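Local coordinates for protein NAD nucleotidase (Haemophilus influenzae, PDB 3ZTV) that degrades NAD to adenosine and nicotinamide riboside, acting as a periplasmic zinc-dependent pyrophosphatase and 5'-nucleotidase with broad specificity, at residues A[386-391]-A[405-410]; A[452-457]-A[465-470]. All coordinates share one frame; numbering follows the deposited sequence.

Interaction 1. Residues A[386-391]-A[405-410]; sequences IATRFI and TIQNAG. With ADN (adenosine), chain D.
Thr388 and Ala409 bring the two backbones closest, their CA atoms 5.6 Å apart, where helix 386-391 runs against strand 405-408 at 137° between chain directions. This is helix-on-sheet packing in the C-terminal domain of the 5'-nucleotidase family: helix 386-396 is followed by strand 404-408, whose end bears part of the adenosine pocket. Thr388 is small enough for this close approach, and its methyl and hydroxyl meet different residues. With CG2 anti to the backbone N, the methyl sits 3.4 Å from Gln407 O and 3.6 Å from Gln407 CG. The hydroxyl lies over Ala409, OG1 being 3.4 Å from its CA, and shares a hydrogen bond with Ser385 OG. Gln407 crosses Thr388 nearly at a right angle; its bend at chi2 (72°) brings the amide beside Ile391, whose CG2 is 3.9 Å from Gln407 NE2. The aliphatic part of Gln407 suits the methyls of Thr388 and Ile391, while OE1 is bonded by Asn514 ND2. Asn514 also bonds Asn408 OD1, consistent with holding that amide in place. The Asn408 side chain leaves the strand away from the helix, and ND2 gives adenosine N3 a straight 3.1 Å hydrogen bond (179°), with a weak, bent one to O2'.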
loop_
_atom_site.group_PDB
_atom_site.type_symbol
_atom_site.label_atom_id
_atom_site.label_comp_id
_atom_site.label_asym_id
_atom_site.label_seq_id
_atom_site.Cartn_x
_atom_site.Cartn_y
_atom_site.Cartn_z
ATOM N N ILE A 386 9.172 -24.738 -38.047
ATOM C CA ILE A 386 10.081 -23.741 -37.493
ATOM C C ILE A 386 9.411 -22.365 -37.478
ATOM O O ILE A 386 9.646 -21.556 -36.576
ATOM C CB ILE A 386 11.418 -23.678 -38.275
ATOM C CG1 ILE A 386 12.139 -25.031 -38.206
ATOM C CG2 ILE A 386 12.313 -22.589 -37.708
ATOM C CD1 ILE A 386 13.428 -25.093 -39.022
ATOM N N ALA A 387 8.561 -22.108 -38.466
ATOM C CA ALA A 387 7.819 -20.852 -38.512
ATOM C C ALA A 387 6.953 -20.660 -37.264
ATOM O O ALA A 387 6.800 -19.537 -36.786
ATOM C CB ALA A 387 6.981 -20.754 -39.788
ATOM N N THR A 388 6.412 -21.749 -36.726
ATOM C CA THR A 388 5.630 -21.666 -35.491
ATOM C C THR A 388 6.511 -21.301 -34.294
ATOM O O THR A 388 6.112 -20.498 -33.443
ATOM C CB THR A 388 4.849 -22.961 -35.216
ATOM O OG1 THR A 388 3.977 -23.226 -36.322
ATOM C CG2 THR A 388 4.017 -22.823 -33.949
ATOM N N ARG A 389 7.711 -21.879 -34.223
ATOM C CA ARG A 389 8.677 -21.471 -33.201
ATOM C C ARG A 389 8.962 -19.970 -33.310
ATOM O O ARG A 389 9.010 -19.265 -32.301
ATOM C CB ARG A 389 9.969 -22.299 -33.292
ATOM C CG ARG A 389 11.007 -21.993 -32.217
ATOM C CD ARG A 389 12.048 -21.007 -32.709
ATOM N NE ARG A 389 12.991 -20.604 -31.664
ATOM C CZ ARG A 389 14.238 -21.054 -31.551
ATOM N NH1 ARG A 389 14.717 -21.944 -32.410
ATOM N NH2 ARG A 389 15.009 -20.609 -30.569
ATOM N N PHE A 390 9.138 -19.480 -34.532
ATOM C CA PHE A 390 9.324 -18.053 -34.764
ATOM C C PHE A 390 8.169 -17.230 -34.172
ATOM O O PHE A 390 8.389 -16.251 -33.454
ATOM C CB PHE A 390 9.436 -17.799 -36.268
ATOM C CG PHE A 390 9.873 -16.411 -36.625
ATOM C CD1 PHE A 390 10.415 -15.570 -35.672
ATOM C CD2 PHE A 390 9.757 -15.953 -37.928
ATOM C CE1 PHE A 390 10.816 -14.298 -36.004
ATOM C CE2 PHE A 390 10.158 -14.679 -38.267
ATOM C CZ PHE A 390 10.691 -13.848 -37.302
ATOM N N ILE A 391 6.939 -17.621 -34.485
ATOM C CA ILE A 391 5.789 -16.900 -33.958
ATOM C C ILE A 391 5.784 -16.946 -32.428
ATOM O O ILE A 391 5.513 -15.939 -31.768
ATOM C CB ILE A 391 4.457 -17.416 -34.546
ATOM C CG1 ILE A 391 4.434 -17.202 -36.063
ATOM C CG2 ILE A 391 3.282 -16.706 -33.885
ATOM C CD1 ILE A 391 4.722 -15.793 -36.472
ATOM N N THR A 405 6.368 -19.373 -23.988
ATOM C CA THR A 405 5.150 -19.249 -24.775
ATOM C C THR A 405 4.920 -20.510 -25.594
ATOM O O THR A 405 5.870 -21.224 -25.926
ATOM C CB THR A 405 5.201 -18.051 -25.730
ATOM O OG1 THR A 405 6.344 -18.180 -26.579
ATOM C CG2 THR A 405 5.273 -16.741 -24.959
ATOM N N ILE A 406 3.660 -20.775 -25.916
ATOM C CA ILE A 406 3.273 -21.937 -26.711
ATOM C C ILE A 406 2.327 -21.493 -27.818
ATOM O O ILE A 406 1.352 -20.784 -27.553
ATOM C CB ILE A 406 2.583 -23.004 -25.841
ATOM C CG1 ILE A 406 3.553 -23.509 -24.768
ATOM C CG2 ILE A 406 2.044 -24.136 -26.703
ATOM C CD1 ILE A 406 2.904 -24.374 -23.705
ATOM N N GLN A 407 2.625 -21.904 -29.051
ATOM C CA GLN A 407 1.831 -21.552 -30.236
ATOM C C GLN A 407 1.475 -22.830 -30.992
ATOM O O GLN A 407 2.298 -23.740 -31.116
ATOM C CB GLN A 407 2.615 -20.585 -31.143
ATOM C CG GLN A 407 1.941 -20.230 -32.478
ATOM C CD GLN A 407 0.739 -19.300 -32.333
ATOM O OE1 GLN A 407 0.390 -18.871 -31.241
ATOM N NE2 GLN A 407 0.104 -18.989 -33.456
ATOM N N ASN A 408 0.246 -22.908 -31.495
ATOM C CA ASN A 408 -0.188 -24.060 -32.288
ATOM C C ASN A 408 0.210 -23.914 -33.761
ATOM O O ASN A 408 0.097 -22.831 -34.336
ATOM C CB ASN A 408 -1.705 -24.262 -32.165
ATOM C CG ASN A 408 -2.498 -23.101 -32.737
ATOM O OD1 ASN A 408 -2.328 -21.952 -32.330
ATOM N ND2 ASN A 408 -3.362 -23.400 -33.701
ATOM N N ALA A 409 0.665 -25.011 -34.368
ATOM C CA ALA A 409 1.164 -25.006 -35.747
ATOM C C ALA A 409 0.132 -24.539 -36.779
ATOM O O ALA A 409 0.495 -24.001 -37.822
ATOM C CB ALA A 409 1.704 -26.390 -36.124
ATOM N N GLY A 410 -1.145 -24.750 -36.491
ATOM C CA GLY A 410 -2.202 -24.338 -37.399
ATOM C C GLY A 410 -2.366 -22.832 -37.476
ATOM O O GLY A 410 -3.094 -22.320 -38.330
HETATM O "O5'" ADN D . -8.290 -25.022 -40.215
HETATM C "C5'" ADN D . -8.563 -25.128 -38.816
HETATM C "C4'" ADN D . -7.247 -25.047 -38.052
HETATM O "O4'" ADN D . -6.688 -23.736 -38.171
HETATM C "C3'" ADN D . -7.406 -25.301 -36.566
HETATM O "O3'" ADN D . -7.255 -26.691 -36.258
HETATM C "C2'" ADN D . -6.293 -24.473 -35.954
HETATM O "O2'" ADN D . -5.072 -25.220 -35.891
HETATM C "C1'" ADN D . -6.102 -23.330 -36.933
HETATM N N9 ADN D . -6.803 -22.129 -36.428
HETATM C C8 ADN D . -8.069 -21.747 -36.691
HETATM N N7 ADN D . -8.365 -20.584 -36.049
HETATM C C5 ADN D . -7.267 -20.212 -35.353
HETATM C C6 ADN D . -6.870 -19.096 -34.465
HETATM N N6 ADN D . -7.719 -18.091 -34.149
HETATM N N1 ADN D . -5.619 -19.109 -33.965
HETATM C C2 ADN D . -4.739 -20.086 -34.251
HETATM N N3 ADN D . -5.028 -21.125 -35.047
HETATM C C4 ADN D . -6.248 -21.233 -35.618
#

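Interaction 2. Residues A[452-457]-A[465-470]; sequences DAMQFA and AFPYGA
Ala457 meets Ala465 at the tight end of this contact, their CA atoms 5.0 Å apart, an approach that small methyl side chains on both partners permit. Ala453 and Ala457, one helical turn apart, present their methyls to the incoming chain: Ala453 CB lies 3.5 Å from Ala465 O, and Ala457 CB 3.6 Å from Phe466 N. No hydrogen bond joins the segments; Ala465 O is instead bonded to Tyr524 OH. Helix 443-460 thus packs against the lead-in to strand 467-470, an outer strand, within this chain, of the five-stranded mixed sheet of the C-terminal domain. Pro467, rigid and apolar, sets CG 3.8 Å from Ala453 CB, and its CD lies over one face of the preceding Phe466 ring, offset toward the rim. Met454 forms a buried flank. Its chain, extended at chi2 (-171°), carries SD out beside the Phe466 ring in a Met-aromatic contact, 5.2 Å from the centroid and 45° off the normal, with Met454 CG 4.0 Å from Phe466 CE2. The looser, partly exposed side is at Phe456, whose ring edge meets the Ala465 methyl, Phe456 CD2 3.7 Å from Ala465 CB; this side chain comes within about 5 Å of the bound adenosine.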
loop_
_atom_site.group_PDB
_atom_site.type_symbol
_atom_site.label_atom_id
_atom_site.label_comp_id
_atom_site.label_asym_id
_atom_site.label_seq_id
_atom_site.Cartn_x
_atom_site.Cartn_y
_atom_site.Cartn_z
ATOM N N ASP A 452 -1.917 -32.693 -24.154
ATOM C CA ASP A 452 -3.241 -32.469 -24.737
ATOM C C ASP A 452 -3.133 -32.103 -26.214
ATOM O O ASP A 452 -3.828 -32.670 -27.068
ATOM C CB ASP A 452 -3.974 -31.330 -24.015
ATOM C CG ASP A 452 -4.249 -31.621 -22.543
ATOM O OD1 ASP A 452 -4.294 -32.800 -22.134
ATOM O OD2 ASP A 452 -4.448 -30.646 -21.785
ATOM N N ALA A 453 -2.268 -31.139 -26.511
ATOM C CA ALA A 453 -2.140 -30.634 -27.871
ATOM C C ALA A 453 -1.651 -31.713 -28.834
ATOM O O ALA A 453 -2.187 -31.856 -29.937
ATOM C CB ALA A 453 -1.232 -29.424 -27.899
ATOM N N MET A 454 -0.643 -32.475 -28.420
ATOM C CA MET A 454 -0.138 -33.580 -29.238
ATOM C C MET A 454 -1.199 -34.652 -29.483
ATOM O O MET A 454 -1.308 -35.188 -30.593
ATOM C CB MET A 454 1.116 -34.203 -28.614
ATOM C CG MET A 454 2.348 -33.328 -28.735
ATOM S SD MET A 454 3.865 -34.182 -28.242
ATOM C CE MET A 454 3.634 -34.267 -26.463
ATOM N N GLN A 455 -1.978 -34.967 -28.454
ATOM C CA GLN A 455 -3.052 -35.949 -28.598
ATOM C C GLN A 455 -4.084 -35.523 -29.651
ATOM O O GLN A 455 -4.533 -36.341 -30.461
ATOM C CB GLN A 455 -3.728 -36.207 -27.250
ATOM C CG GLN A 455 -4.990 -37.068 -27.323
ATOM C CD GLN A 455 -4.719 -38.509 -27.733
ATOM O OE1 GLN A 455 -3.582 -38.980 -27.697
ATOM N NE2 GLN A 455 -5.775 -39.219 -28.121
ATOM N N PHE A 456 -4.463 -34.249 -29.639
ATOM C CA PHE A 456 -5.418 -33.726 -30.616
ATOM C C PHE A 456 -4.799 -33.745 -32.014
ATOM O O PHE A 456 -5.442 -34.149 -32.981
ATOM C CB PHE A 456 -5.855 -32.305 -30.233
ATOM C CG PHE A 456 -7.129 -31.845 -30.906
ATOM C CD1 PHE A 456 -8.364 -32.240 -30.422
ATOM C CD2 PHE A 456 -7.087 -30.991 -31.994
ATOM C CE1 PHE A 456 -9.535 -31.808 -31.026
ATOM C CE2 PHE A 456 -8.256 -30.558 -32.601
ATOM C CZ PHE A 456 -9.476 -30.968 -32.112
ATOM N N ALA A 457 -3.543 -33.321 -32.118
ATOM C CA ALA A 457 -2.859 -33.250 -33.411
ATOM C C ALA A 457 -2.678 -34.616 -34.068
ATOM O O ALA A 457 -2.776 -34.746 -35.286
ATOM C CB ALA A 457 -1.500 -32.565 -33.259
ATOM N N ALA A 465 -3.083 -28.438 -34.193
ATOM C CA ALA A 465 -2.916 -28.302 -32.745
ATOM C C ALA A 465 -1.470 -28.500 -32.282
ATOM O O ALA A 465 -1.130 -28.162 -31.147
ATOM C CB ALA A 465 -3.833 -29.272 -32.010
ATOM N N PHE A 466 -0.619 -29.056 -33.135
ATOM C CA PHE A 466 0.712 -29.447 -32.680
ATOM C C PHE A 466 1.475 -28.244 -32.119
ATOM O O PHE A 466 1.592 -27.222 -32.790
ATOM C CB PHE A 466 1.504 -30.134 -33.792
ATOM C CG PHE A 466 2.650 -30.947 -33.275
ATOM C CD1 PHE A 466 3.875 -30.355 -33.014
ATOM C CD2 PHE A 466 2.486 -32.302 -33.016
ATOM C CE1 PHE A 466 4.930 -31.101 -32.516
ATOM C CE2 PHE A 466 3.537 -33.053 -32.516
ATOM C CZ PHE A 466 4.762 -32.445 -32.267
ATOM N N PRO A 467 2.006 -28.364 -30.883
ATOM C CA PRO A 467 2.566 -27.210 -30.172
ATOM C C PRO A 467 4.065 -26.994 -30.365
ATOM O O PRO A 467 4.844 -27.952 -30.384
ATOM C CB PRO A 467 2.291 -27.559 -28.709
ATOM C CG PRO A 467 2.466 -29.048 -28.672
ATOM C CD PRO A 467 1.928 -29.551 -30.008
ATOM N N TYR A 468 4.451 -25.733 -30.503
ATOM C CA TYR A 468 5.855 -25.332 -30.524
ATOM C C TYR A 468 5.990 -24.150 -29.580
ATOM O O TYR A 468 5.055 -23.356 -29.441
ATOM C CB TYR A 468 6.295 -24.905 -31.927
ATOM C CG TYR A 468 6.261 -26.003 -32.971
ATOM C CD1 TYR A 468 5.065 -26.390 -33.569
ATOM C CD2 TYR A 468 7.429 -26.645 -33.370
ATOM C CE1 TYR A 468 5.034 -27.389 -34.532
ATOM C CE2 TYR A 468 7.404 -27.649 -34.332
ATOM C CZ TYR A 468 6.205 -28.015 -34.908
ATOM O OH TYR A 468 6.161 -29.008 -35.872
ATOM N N GLY A 469 7.142 -24.022 -28.932
ATOM C CA GLY A 469 7.328 -22.999 -27.920
ATOM C C GLY A 469 8.595 -22.168 -28.026
ATOM O O GLY A 469 9.526 -22.482 -28.779
ATOM N N ALA A 470 8.596 -21.080 -27.262
ATOM C CA ALA A 470 9.764 -20.234 -27.084
ATOM C C ALA A 470 10.045 -20.168 -25.588
ATOM O O ALA A 470 9.124 -20.003 -24.796
ATOM C CB ALA A 470 9.506 -18.843 -27.635
#

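In the fold
Both interactions pack a helix against the same mixed sheet, on strands that are neighbours in it: 404-408 in interaction 1 and 467-470 in interaction 2. Backbone bonds link them directly, Gln407 N to Tyr468 O and Ala409 N to Phe466 O, both 2.9 Å, and Thr388 also packs on Tyr468. Their centres lie about 10 Å apart, and both are largely buried, although interaction 2 reaches a partly exposed edge at Phe456. Interaction 1 buries less surface, 198 against 299 Å², and reaches adenosine by hydrogen bonds from Asn408, whereas interaction 2 borders the pocket with the packing of apolar side chains. Tyr524 touches both, meeting Asn408 as well as Ala453 and Pro467.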